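Local coordinates for protein xylanase Y (Bacillus halodurans, PDB 1WU4) that hydrolyses xylooligosaccharides of three or more units, releasing xylose from their reducing end with inversion of anomeric configuration, at residues Tyr58-Gly63 with Cys114-Thr119; Arg90-Thr95 with Gln150-Ser155; Asp148-Pro151 with Glu156-Arg159; Ile185-Ile188 with Ser194-Ser197. The protein carries 1 engineered substitution. One frame throughout, in Å; residues are numbered along the deposited sequence.

Contact 1: residues Tyr58-Gly63 with Cys114-Thr119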
loop_
_atom_site.group_PDB
_atom_site.type_symbol
_atom_site.label_atom_id
_atom_site.label_comp_id
_atom_site.label_asym_id
_atom_site.label_seq_id
_atom_site.Cartn_x
_atom_site.Cartn_y
_atom_site.Cartn_z
ATOM N N TYR A 58 -1.877 -16.004 -8.149
ATOM C CA TYR A 58 -2.547 -14.728 -7.954
ATOM C C TYR A 58 -3.138 -14.579 -6.566
ATOM O O TYR A 58 -3.304 -15.557 -5.838
ATOM C CB TYR A 58 -3.661 -14.555 -9.000
ATOM C CG TYR A 58 -4.743 -15.623 -8.964
ATOM C CD1 TYR A 58 -5.695 -15.653 -7.944
ATOM C CD2 TYR A 58 -4.814 -16.603 -9.956
ATOM C CE1 TYR A 58 -6.695 -16.630 -7.914
ATOM C CE2 TYR A 58 -5.807 -17.584 -9.934
ATOM C CZ TYR A 58 -6.742 -17.591 -8.912
ATOM O OH TYR A 58 -7.726 -18.555 -8.889
ATOM N N LEU A 59 -3.418 -13.336 -6.188
ATOM C CA LEU A 59 -4.062 -13.069 -4.914
ATOM C C LEU A 59 -5.504 -12.806 -5.289
ATOM O O LEU A 59 -5.792 -12.008 -6.183
ATOM C CB LEU A 59 -3.467 -11.848 -4.208
ATOM C CG LEU A 59 -2.346 -12.186 -3.223
ATOM C CD1 LEU A 59 -1.095 -12.558 -3.996
ATOM C CD2 LEU A 59 -2.075 -11.001 -2.306
ATOM N N LEU A 60 -6.413 -13.496 -4.618
ATOM C CA LEU A 60 -7.825 -13.356 -4.912
ATOM C C LEU A 60 -8.550 -12.443 -3.945
ATOM O O LEU A 60 -8.420 -12.590 -2.728
ATOM C CB LEU A 60 -8.489 -14.735 -4.886
ATOM C CG LEU A 60 -9.991 -14.804 -5.161
ATOM C CD1 LEU A 60 -10.258 -14.522 -6.633
ATOM C CD2 LEU A 60 -10.515 -16.184 -4.783
ATOM N N ASP A 61 -9.293 -11.479 -4.483
ATOM C CA ASP A 61 -10.089 -10.618 -3.629
ATOM C C ASP A 61 -11.236 -11.574 -3.348
ATOM O O ASP A 61 -12.204 -11.648 -4.108
ATOM C CB ASP A 61 -10.611 -9.390 -4.375
ATOM C CG ASP A 61 -11.477 -8.506 -3.496
ATOM O OD1 ASP A 61 -12.286 -9.058 -2.721
ATOM O OD2 ASP A 61 -11.358 -7.267 -3.582
ATOM N N THR A 62 -11.093 -12.336 -2.273
ATOM C CA THR A 62 -12.079 -13.335 -1.888
ATOM C C THR A 62 -13.518 -12.832 -1.836
ATOM O O THR A 62 -14.453 -13.582 -2.120
ATOM C CB THR A 62 -11.707 -13.945 -0.526
ATOM O OG1 THR A 62 -11.550 -12.898 0.438
ATOM C CG2 THR A 62 -10.399 -14.718 -0.632
ATOM N N GLY A 63 -13.699 -11.563 -1.486
ATOM C CA GLY A 63 -15.040 -11.014 -1.394
ATOM C C GLY A 63 -15.694 -10.644 -2.712
ATOM O O GLY A 63 -16.893 -10.856 -2.894
ATOM N N CYS A 114 -9.524 -8.301 -12.865
ATOM C CA CYS A 114 -9.641 -9.423 -13.790
ATOM C C CYS A 114 -10.360 -10.566 -13.099
ATOM O O CYS A 114 -10.382 -10.651 -11.872
ATOM C CB CYS A 114 -8.265 -9.926 -14.220
ATOM S SG CYS A 114 -7.380 -8.877 -15.374
ATOM N N GLN A 115 -10.954 -11.448 -13.894
ATOM C CA GLN A 115 -11.623 -12.614 -13.343
ATOM C C GLN A 115 -10.519 -13.628 -13.071
ATOM O O GLN A 115 -9.410 -13.504 -13.591
ATOM C CB GLN A 115 -12.626 -13.185 -14.347
ATOM C CG GLN A 115 -13.888 -12.354 -14.502
ATOM C CD GLN A 115 -14.636 -12.185 -13.192
ATOM O OE1 GLN A 115 -14.203 -11.448 -12.303
ATOM N NE2 GLN A 115 -15.763 -12.876 -13.061
ATOM N N PRO A 116 -10.798 -14.640 -12.236
ATOM C CA PRO A 116 -9.774 -15.643 -11.942
ATOM C C PRO A 116 -9.205 -16.338 -13.182
ATOM O O PRO A 116 -8.073 -16.814 -13.156
ATOM C CB PRO A 116 -10.499 -16.606 -11.010
ATOM C CG PRO A 116 -11.419 -15.693 -10.257
ATOM C CD PRO A 116 -11.971 -14.814 -11.362
ATOM N N ASP A 117 -9.981 -16.397 -14.264
ATOM C CA ASP A 117 -9.493 -17.044 -15.479
ATOM C C ASP A 117 -8.623 -16.120 -16.329
ATOM O O ASP A 117 -8.128 -16.519 -17.383
ATOM C CB ASP A 117 -10.652 -17.599 -16.325
ATOM C CG ASP A 117 -11.574 -16.516 -16.863
ATOM O OD1 ASP A 117 -11.221 -15.320 -16.804
ATOM O OD2 ASP A 117 -12.663 -16.870 -17.366
ATOM N N GLY A 118 -8.440 -14.885 -15.864
ATOM C CA GLY A 118 -7.610 -13.934 -16.587
ATOM C C GLY A 118 -8.331 -12.854 -17.372
ATOM O O GLY A 118 -7.725 -11.845 -17.737
ATOM N N THR A 119 -9.619 -13.051 -17.633
ATOM C CA THR A 119 -10.404 -12.083 -18.393
ATOM C C THR A 119 -10.449 -10.723 -17.700
ATOM O O THR A 119 -10.705 -10.639 -16.502
ATOM C CB THR A 119 -11.850 -12.587 -18.595
ATOM O OG1 THR A 119 -11.819 -13.874 -19.226
ATOM C CG2 THR A 119 -12.634 -11.624 -19.472
HETATM O O HOH W 1 -8.367 -19.408 -11.519
#

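Contact 2: residues Arg90-Thr95 with Gln150-Ser155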
loop_
_atom_site.group_PDB
_atom_site.type_symbol
_atom_site.label_atom_id
_atom_site.label_comp_id
_atom_site.label_asym_id
_atom_site.label_seq_id
_atom_site.Cartn_x
_atom_site.Cartn_y
_atom_site.Cartn_z
ATOM N N ARG A 90 5.471 -16.043 -9.976
ATOM C CA ARG A 90 4.174 -16.595 -10.346
ATOM C C ARG A 90 3.145 -15.468 -10.462
ATOM O O ARG A 90 2.362 -15.421 -11.411
ATOM C CB ARG A 90 3.708 -17.617 -9.305
ATOM C CG ARG A 90 4.328 -19.007 -9.453
ATOM C CD ARG A 90 3.923 -19.897 -8.285
ATOM N NE ARG A 90 4.431 -21.264 -8.398
ATOM C CZ ARG A 90 3.866 -22.218 -9.133
ATOM N NH1 ARG A 90 2.766 -21.965 -9.828
ATOM N NH2 ARG A 90 4.401 -23.432 -9.163
ATOM N N ILE A 91 3.160 -14.553 -9.496
ATOM C CA ILE A 91 2.225 -13.432 -9.485
ATOM C C ILE A 91 2.512 -12.435 -10.611
ATOM O O ILE A 91 1.600 -12.009 -11.322
ATOM C CB ILE A 91 2.279 -12.686 -8.129
ATOM C CG1 ILE A 91 1.814 -13.617 -7.004
ATOM C CG2 ILE A 91 1.408 -11.436 -8.183
ATOM C CD1 ILE A 91 2.009 -13.042 -5.610
ATOM N N TRP A 92 3.777 -12.064 -10.768
ATOM C CA TRP A 92 4.164 -11.114 -11.805
ATOM C C TRP A 92 3.862 -11.685 -13.192
ATOM O O TRP A 92 3.424 -10.966 -14.088
ATOM C CB TRP A 92 5.653 -10.785 -11.665
ATOM C CG TRP A 92 6.201 -9.841 -12.696
ATOM C CD1 TRP A 92 7.344 -10.011 -13.421
ATOM C CD2 TRP A 92 5.658 -8.571 -13.097
ATOM N NE1 TRP A 92 7.551 -8.931 -14.244
ATOM C CE2 TRP A 92 6.533 -8.033 -14.066
ATOM C CE3 TRP A 92 4.521 -7.836 -12.730
ATOM C CZ2 TRP A 92 6.310 -6.793 -14.677
ATOM C CZ3 TRP A 92 4.299 -6.599 -13.340
ATOM C CH2 TRP A 92 5.192 -6.094 -14.303
ATOM N N ASN A 93 4.085 -12.984 -13.363
ATOM C CA ASN A 93 3.817 -13.628 -14.642
ATOM C C ASN A 93 2.323 -13.548 -14.970
ATOM O O ASN A 93 1.945 -13.221 -16.096
ATOM C CB ASN A 93 4.285 -15.087 -14.602
ATOM C CG ASN A 93 4.255 -15.745 -15.968
ATOM O OD1 ASN A 93 4.638 -15.140 -16.971
ATOM N ND2 ASN A 93 3.812 -16.998 -16.011
ATOM N N TRP A 94 1.475 -13.832 -13.984
ATOM C CA TRP A 94 0.028 -13.778 -14.181
ATOM C C TRP A 94 -0.372 -12.346 -14.527
ATOM O O TRP A 94 -1.197 -12.108 -15.410
ATOM C CB TRP A 94 -0.697 -14.206 -12.901
ATOM C CG TRP A 94 -2.127 -14.652 -13.092
ATOM C CD1 TRP A 94 -2.571 -15.941 -13.206
ATOM C CD2 TRP A 94 -3.299 -13.822 -13.144
ATOM N NE1 TRP A 94 -3.940 -15.966 -13.315
ATOM C CE2 TRP A 94 -4.414 -14.682 -13.281
ATOM C CE3 TRP A 94 -3.517 -12.436 -13.086
ATOM C CZ2 TRP A 94 -5.727 -14.203 -13.360
ATOM C CZ3 TRP A 94 -4.826 -11.960 -13.164
ATOM C CH2 TRP A 94 -5.914 -12.845 -13.299
ATOM N N THR A 95 0.223 -11.396 -13.812
ATOM C CA THR A 95 -0.048 -9.979 -14.013
ATOM C C THR A 95 0.264 -9.528 -15.437
ATOM O O THR A 95 -0.559 -8.881 -16.088
ATOM C CB THR A 95 0.776 -9.133 -13.022
ATOM O OG1 THR A 95 0.420 -9.492 -11.682
ATOM C CG2 THR A 95 0.512 -7.650 -13.231
ATOM N N GLN A 150 12.214 -12.050 -20.421
ATOM C CA GLN A 150 11.154 -11.142 -20.017
ATOM C C GLN A 150 9.914 -11.947 -19.646
ATOM O O GLN A 150 9.712 -13.058 -20.140
ATOM C CB GLN A 150 10.859 -10.171 -21.162
ATOM C CG GLN A 150 12.021 -9.222 -21.435
ATOM C CD GLN A 150 11.818 -8.360 -22.663
ATOM O OE1 GLN A 150 10.697 -7.964 -22.982
ATOM N NE2 GLN A 150 12.911 -8.043 -23.348
ATOM N N PRO A 151 9.053 -11.395 -18.779
ATOM C CA PRO A 151 9.154 -10.082 -18.129
ATOM C C PRO A 151 9.924 -10.093 -16.810
ATOM O O PRO A 151 9.706 -9.235 -15.955
ATOM C CB PRO A 151 7.697 -9.716 -17.915
ATOM C CG PRO A 151 7.122 -11.038 -17.499
ATOM C CD PRO A 151 7.743 -12.013 -18.493
ATOM N N PHE A 152 10.833 -11.045 -16.647
ATOM C CA PHE A 152 11.579 -11.148 -15.404
ATOM C C PHE A 152 12.811 -10.255 -15.302
ATOM O O PHE A 152 13.625 -10.408 -14.391
ATOM C CB PHE A 152 11.915 -12.617 -15.151
ATOM C CG PHE A 152 10.697 -13.493 -15.087
ATOM C CD1 PHE A 152 9.800 -13.385 -14.027
ATOM C CD2 PHE A 152 10.407 -14.380 -16.118
ATOM C CE1 PHE A 152 8.633 -14.142 -13.998
ATOM C CE2 PHE A 152 9.241 -15.144 -16.099
ATOM C CZ PHE A 152 8.351 -15.025 -15.038
ATOM N N ASN A 153 12.937 -9.317 -16.239
ATOM C CA ASN A 153 14.030 -8.349 -16.216
ATOM C C ASN A 153 13.450 -7.204 -15.382
ATOM O O ASN A 153 13.137 -6.119 -15.880
ATOM C CB ASN A 153 14.394 -7.910 -17.646
ATOM C CG ASN A 153 13.189 -7.484 -18.469
ATOM O OD1 ASN A 153 12.095 -8.034 -18.338
ATOM N ND2 ASN A 153 13.396 -6.509 -19.348
ATOM N N TYR A 154 13.309 -7.501 -14.092
ATOM C CA TYR A 154 12.706 -6.617 -13.094
ATOM C C TYR A 154 12.958 -5.114 -13.151
ATOM O O TYR A 154 12.011 -4.339 -13.288
ATOM C CB TYR A 154 13.060 -7.103 -11.686
ATOM C CG TYR A 154 12.860 -8.583 -11.450
ATOM C CD1 TYR A 154 11.611 -9.186 -11.619
ATOM C CD2 TYR A 154 13.925 -9.380 -11.037
ATOM C CE1 TYR A 154 11.432 -10.555 -11.378
ATOM C CE2 TYR A 154 13.759 -10.740 -10.795
ATOM C CZ TYR A 154 12.515 -11.321 -10.965
ATOM O OH TYR A 154 12.363 -12.666 -10.715
ATOM N N SER A 155 14.215 -4.695 -13.031
ATOM C CA SER A 155 14.512 -3.264 -13.028
ATOM C C SER A 155 14.098 -2.545 -14.307
ATOM O O SER A 155 13.670 -1.392 -14.256
ATOM C CB SER A 155 15.999 -3.016 -12.744
ATOM O OG SER A 155 16.808 -3.372 -13.848
#

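Contact 3: residues Asp148-Pro151 with Glu156-Arg159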
loop_
_atom_site.group_PDB
_atom_site.type_symbol
_atom_site.label_atom_id
_atom_site.label_comp_id
_atom_site.label_asym_id
_atom_site.label_seq_id
_atom_site.Cartn_x
_atom_site.Cartn_y
_atom_site.Cartn_z
ATOM N N ASP A 148 17.005 -13.025 -17.290
ATOM C CA ASP A 148 17.342 -12.956 -18.701
ATOM C C ASP A 148 16.098 -12.854 -19.579
ATOM O O ASP A 148 16.011 -11.989 -20.452
ATOM C CB ASP A 148 18.150 -14.194 -19.090
ATOM C CG ASP A 148 19.265 -14.491 -18.105
ATOM O OD1 ASP A 148 20.175 -13.646 -17.963
ATOM O OD2 ASP A 148 19.227 -15.566 -17.469
ATOM N N GLU A 149 15.133 -13.736 -19.344
ATOM C CA GLU A 149 13.914 -13.731 -20.140
ATOM C C GLU A 149 12.832 -12.837 -19.551
ATOM O O GLU A 149 12.567 -12.853 -18.347
ATOM C CB GLU A 149 13.373 -15.155 -20.310
ATOM C CG GLU A 149 12.842 -15.796 -19.043
ATOM C CD GLU A 149 12.149 -17.118 -19.318
ATOM O OE1 GLU A 149 12.809 -18.042 -19.839
ATOM O OE2 GLU A 149 10.942 -17.231 -19.015
ATOM N N GLN A 150 12.214 -12.050 -20.421
ATOM C CA GLN A 150 11.154 -11.142 -20.017
ATOM C C GLN A 150 9.914 -11.947 -19.646
ATOM O O GLN A 150 9.712 -13.058 -20.140
ATOM C CB GLN A 150 10.859 -10.171 -21.162
ATOM C CG GLN A 150 12.021 -9.222 -21.435
ATOM C CD GLN A 150 11.818 -8.360 -22.663
ATOM O OE1 GLN A 150 10.697 -7.964 -22.982
ATOM N NE2 GLN A 150 12.911 -8.043 -23.348
ATOM N N PRO A 151 9.053 -11.395 -18.779
ATOM C CA PRO A 151 9.154 -10.082 -18.129
ATOM C C PRO A 151 9.924 -10.093 -16.810
ATOM O O PRO A 151 9.706 -9.235 -15.955
ATOM C CB PRO A 151 7.697 -9.716 -17.915
ATOM C CG PRO A 151 7.122 -11.038 -17.499
ATOM C CD PRO A 151 7.743 -12.013 -18.493
ATOM N N GLU A 156 14.220 -3.214 -15.452
ATOM C CA GLU A 156 13.825 -2.597 -16.714
ATOM C C GLU A 156 12.309 -2.434 -16.746
ATOM O O GLU A 156 11.789 -1.443 -17.258
ATOM C CB GLU A 156 14.263 -3.449 -17.906
ATOM C CG GLU A 156 15.760 -3.628 -18.035
ATOM C CD GLU A 156 16.132 -4.301 -19.334
ATOM O OE1 GLU A 156 16.131 -3.612 -20.374
ATOM O OE2 GLU A 156 16.408 -5.518 -19.314
ATOM N N GLN A 157 11.603 -3.422 -16.203
ATOM C CA GLN A 157 10.148 -3.376 -16.158
ATOM C C GLN A 157 9.705 -2.208 -15.277
ATOM O O GLN A 157 8.789 -1.466 -15.629
ATOM C CB GLN A 157 9.596 -4.687 -15.593
ATOM C CG GLN A 157 9.814 -5.917 -16.476
ATOM C CD GLN A 157 9.077 -5.832 -17.800
ATOM O OE1 GLN A 157 7.994 -5.255 -17.886
ATOM N NE2 GLN A 157 9.653 -6.430 -18.839
ATOM N N ALA A 158 10.370 -2.052 -14.136
ATOM C CA ALA A 158 10.047 -0.981 -13.200
ATOM C C ALA A 158 10.262 0.397 -13.814
ATOM O O ALA A 158 9.392 1.260 -13.719
ATOM C CB ALA A 158 10.883 -1.119 -11.938
ATOM N N ARG A 159 11.416 0.602 -14.442
ATOM C CA ARG A 159 11.715 1.896 -15.052
ATOM C C ARG A 159 10.783 2.199 -16.215
ATOM O O ARG A 159 10.367 3.340 -16.410
ATOM C CB ARG A 159 13.173 1.947 -15.520
ATOM C CG ARG A 159 14.184 1.921 -14.376
ATOM C CD ARG A 159 15.583 2.304 -14.848
ATOM N NE ARG A 159 16.123 1.360 -15.821
ATOM C CZ ARG A 159 16.759 0.237 -15.504
ATOM N NH1 ARG A 159 16.945 -0.092 -14.233
ATOM N NH2 ARG A 159 17.206 -0.565 -16.463
HETATM O O HOH W 2 8.390 -7.539 -21.485
#

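Contact 4: residues Ile185-Ile188 with Ser194-Ser197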
loop_
_atom_site.group_PDB
_atom_site.type_symbol
_atom_site.label_atom_id
_atom_site.label_comp_id
_atom_site.label_asym_id
_atom_site.label_seq_id
_atom_site.Cartn_x
_atom_site.Cartn_y
_atom_site.Cartn_z
ATOM N N ILE A 185 -0.102 12.141 -7.332
ATOM C CA ILE A 185 -0.638 10.947 -7.976
ATOM C C ILE A 185 -2.151 11.157 -8.100
ATOM O O ILE A 185 -2.770 11.802 -7.247
ATOM C CB ILE A 185 -0.331 9.672 -7.140
ATOM C CG1 ILE A 185 -0.718 8.419 -7.932
ATOM C CG2 ILE A 185 -1.064 9.718 -5.800
ATOM C CD1 ILE A 185 -0.304 7.123 -7.250
ATOM N N LYS A 186 -2.737 10.626 -9.169
ATOM C CA LYS A 186 -4.171 10.771 -9.416
ATOM C C LYS A 186 -4.941 9.526 -8.996
ATOM O O LYS A 186 -4.356 8.455 -8.827
ATOM C CB LYS A 186 -4.437 10.985 -10.905
ATOM C CG LYS A 186 -3.669 12.101 -11.582
ATOM C CD LYS A 186 -3.946 12.016 -13.081
ATOM C CE LYS A 186 -3.213 13.062 -13.886
ATOM N NZ LYS A 186 -3.477 12.835 -15.339
ATOM N N PHE A 187 -6.255 9.669 -8.835
ATOM C CA PHE A 187 -7.099 8.530 -8.488
ATOM C C PHE A 187 -7.055 7.562 -9.675
ATOM O O PHE A 187 -6.897 6.354 -9.496
ATOM C CB PHE A 187 -8.535 8.977 -8.221
ATOM C CG PHE A 187 -9.510 7.844 -8.197
ATOM C CD1 PHE A 187 -9.326 6.773 -7.330
ATOM C CD2 PHE A 187 -10.575 7.815 -9.088
ATOM C CE1 PHE A 187 -10.187 5.683 -7.354
ATOM C CE2 PHE A 187 -11.440 6.731 -9.122
ATOM C CZ PHE A 187 -11.243 5.661 -8.253
ATOM N N ILE A 188 -7.226 8.107 -10.878
ATOM C CA ILE A 188 -7.123 7.342 -12.122
ATOM C C ILE A 188 -6.567 8.319 -13.157
ATOM O O ILE A 188 -6.665 9.533 -12.985
ATOM C CB ILE A 188 -8.472 6.717 -12.599
ATOM C CG1 ILE A 188 -9.563 7.776 -12.717
ATOM C CG2 ILE A 188 -8.880 5.599 -11.653
ATOM C CD1 ILE A 188 -10.888 7.209 -13.217
ATOM N N SER A 194 -7.475 13.212 -6.445
ATOM C CA SER A 194 -6.636 12.153 -5.910
ATOM C C SER A 194 -7.303 11.260 -4.872
ATOM O O SER A 194 -8.516 11.300 -4.676
ATOM C CB SER A 194 -5.367 12.794 -5.331
ATOM O OG SER A 194 -4.338 11.849 -5.110
ATOM N N ASP A 195 -6.480 10.447 -4.219
ATOM C CA ASP A 195 -6.912 9.507 -3.191
ATOM C C ASP A 195 -5.761 9.522 -2.179
ATOM O O ASP A 195 -4.682 8.997 -2.450
ATOM C CB ASP A 195 -7.077 8.123 -3.832
ATOM C CG ASP A 195 -7.605 7.077 -2.871
ATOM O OD1 ASP A 195 -7.082 6.978 -1.743
ATOM O OD2 ASP A 195 -8.534 6.332 -3.267
ATOM N N PRO A 196 -5.967 10.146 -1.005
ATOM C CA PRO A 196 -4.917 10.222 0.021
ATOM C C PRO A 196 -4.121 8.942 0.296
ATOM O O PRO A 196 -2.894 8.987 0.413
ATOM C CB PRO A 196 -5.677 10.712 1.248
ATOM C CG PRO A 196 -6.677 11.648 0.638
ATOM C CD PRO A 196 -7.182 10.858 -0.563
ATOM N N SER A 197 -4.815 7.810 0.381
ATOM C CA SER A 197 -4.166 6.531 0.661
ATOM C C SER A 197 -3.192 6.071 -0.422
ATOM O O SER A 197 -2.399 5.160 -0.190
ATOM C CB SER A 197 -5.220 5.439 0.893
ATOM O OG SER A 197 -5.856 5.054 -0.314
#

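Contact 1: residues Tyr58-Gly63 with Cys114-Thr119
The ends of Tyr58 and Leu60 come up to Pro116 from the same general side, each meeting a neighbouring ring carbon, and these three residues make up the direct contact. The phenol reaches the proline with its hydroxyl end: Tyr58 OH lies 4.0 Å from Pro116 CB. The ring is turned so that its CE2 corner comes 4.0 Å from Pro116 O, a slanting approach that is neither stacking nor a clear edge contact. Next to the phenol, Leu60 uses a single methyl, with CD1 4.0 Å from Pro116 CG. A trans first torsion (chi1 179°) swings the leucine branch round toward the proline, although its CB does not point there. Leu60 CB lies in plane at the edge of the phenol ring, so the two side chains of the 58-63 segment also touch one another. Trp94 of helix 85-99 meets the tyrosine ring as well.

The contact joins the end of strand 56-59 to the loop that leads from strand 113-114 to helix 127-144. Pro116 is held out by a type I turn from Gln115 to Gly118, closed by Gly118 N to Gln115 O at 2.8 Å. Next to it, Asp117 OD1 takes the N-H of Thr119 at 2.9 Å in an Asx turn and also accepts from Thr119 OG1.

No direct hydrogen bond crosses the contact. A water stands 2.8 Å from Tyr58 OH and donates a weak bond, 3.1 Å, to Pro116 O. The chemistry is therefore that of loose apolar touching at the surface, with one water-mediated polar link beside it.

Contact 2: residues Arg90-Thr95 with Gln150-Ser155
Trp92 donates its indole N-H to the carbonyl of Pro151, NE1 to O 2.8 Å, in the one hydrogen bond that crosses this contact. The oxygen lies in the indole plane at the ring's edge and the N-H points well at it (160°), yet seen from the acceptor the donor stands above the carbonyl plane. With CG trans to the backbone N (chi1 178°), the tryptophan extends from helix 85-99 to the loop, and its NE1 also rests 3.8 Å from Pro151 CB.

The peptide bond before Pro151 is cis, just ahead of the carbonyl that accepts the indole N-H. In Phe152, CG lies opposite the carbonyl carbon and beside the backbone N (chi1 -58°), which folds the ring back so that Pro151 CD lies over one face, toward the rim. From there Phe152 CD1 comes 4.2 Å from Trp92 CD1, and Phe152 CZ comes 4.1 Å from Asn93 CB. The asparagine amide is engaged elsewhere, ND2 donating to Asp55 O. Beyond the phenylalanine, the chain makes an inverse gamma turn centred on Asn153, and Phe152 O sits 3.3 Å above the centre of the Tyr154 ring.

In this (alpha/alpha)6 barrel of glycoside hydrolase family 8, the contact joins helix 85-99 to the loop leading into helix 154-167, away from the annotated active-site residues.

Contact 3: residues Asp148-Pro151 with Glu156-Arg159
Gln157 lays its side chain along Pro151, touching both backbone and ring. Its CG comes 3.4 Å from Pro151 O, a close C-H approach to a carbonyl. Further along, the amide runs beside the proline, with Gln157 NE2 3.8 Å from Pro151 CA and 3.9 Å from Pro151 CB. Gln150 adds only a distant touch, its CG 4.5 Å from Gln157 NE2.

No direct hydrogen bond links the two segments. A water does the joining: it donates to Gln150 OE1 at 2.8 Å and accepts from Gln157 NE2 at 3.1 Å. The same NE2 also bonds Asn153 OD1, one turn earlier in the chain, so the amide nitrogen is engaged by both the water and the asparagine. Together these bonds fix which way the amide is turned.

With CG opposite the carbonyl carbon of its own residue, Gln157 CG faces Pro151 O; the bend at chi2 (-64°) then carries CD and NE2 along the proline. Asn153 is the second-shell residue here: besides holding Gln157, its ND2 meets Glu156 OE2, tying the start of the helix to the side chains of its first turn.

Gln157 is buried, while Gln150 lies at the surface. The contact thus folds the loop that follows helix 127-144 back onto the first turn of helix 154-167. Leu137 of helix 127-144 packs on Gln157, and Met96 of helix 85-99 touches Pro151, so the contact sits where helices 85-99, 127-144 and 154-167 meet.

Contact 4: residues Ile185-Ile188 with Ser194-Ser197
The Phe187 ring and the Asp195 carboxylate come near each other with their planes 23° apart, Phe187 CD1 lying 4.2 Å from Asp195 OD2. The approach is slanted and the two groups do not stack. One face of the phenyl ring takes Ile188 CG2, 3.7 Å above the plane and displaced toward the rim. Two aromatic rings also meet it: Phe193 nearly parallel, Tyr244 more tilted.

The polar link across the contact is made by Ser194, whose OG donates to Ile185 O at 2.7 Å. The hydroxyl stands trans to the backbone N (chi1 -164°), which turns it to the Ile185 carbonyl; it arrives at a C=O...OG angle of 150°, somewhat tilted from the carbonyl plane. Ile185 CG2 lies 4.0 Å from the same Ser194 OG, placing a methyl beside the hydroxyl. His199 NE2 is hydrogen-bonded to this oxygen too. The backbones also run close, Phe187 N to Ser194 CA 3.9 Å.

Asp195 OD1 is occupied by Ser197 OG, 2.7 Å away on the syn side, and more weakly by Ser197 N. Arg266 in turn bonds the Ser197 hydroxyl, a second shell behind the aspartate. Asp195 OD2 comes close to the carboxylate of Asp263, the probable proton acceptor, the two side chains approaching to about 3 Å. The chemistry thus gives Asp195 two different ends: OD1 is held by Ser197, while OD2 brings one carboxylate up against another at the probable catalytic site.

Contacts 2 and 3 form one continuous region: they share Gln150 and Pro151, both use helix 154-167, and their centres lie about 7 Å apart. Contact 1 touches contact 2, notably through Trp94 of helix 85-99, which packs on Tyr58 and Pro116, but does not reach contact 3. Contact 4 stands apart, its nearest atoms about 13 Å or more from the others, and is the one nearest the chain's centre. Chemistry follows place. Contact 1, at the surface, is apolar with a bridging water; contact 3, partly buried, also relies on water; contact 2 has a direct indole bond; contact 4, buried, combines a serine bond and aromatic neighbours with an aspartate that lies beside Asp263.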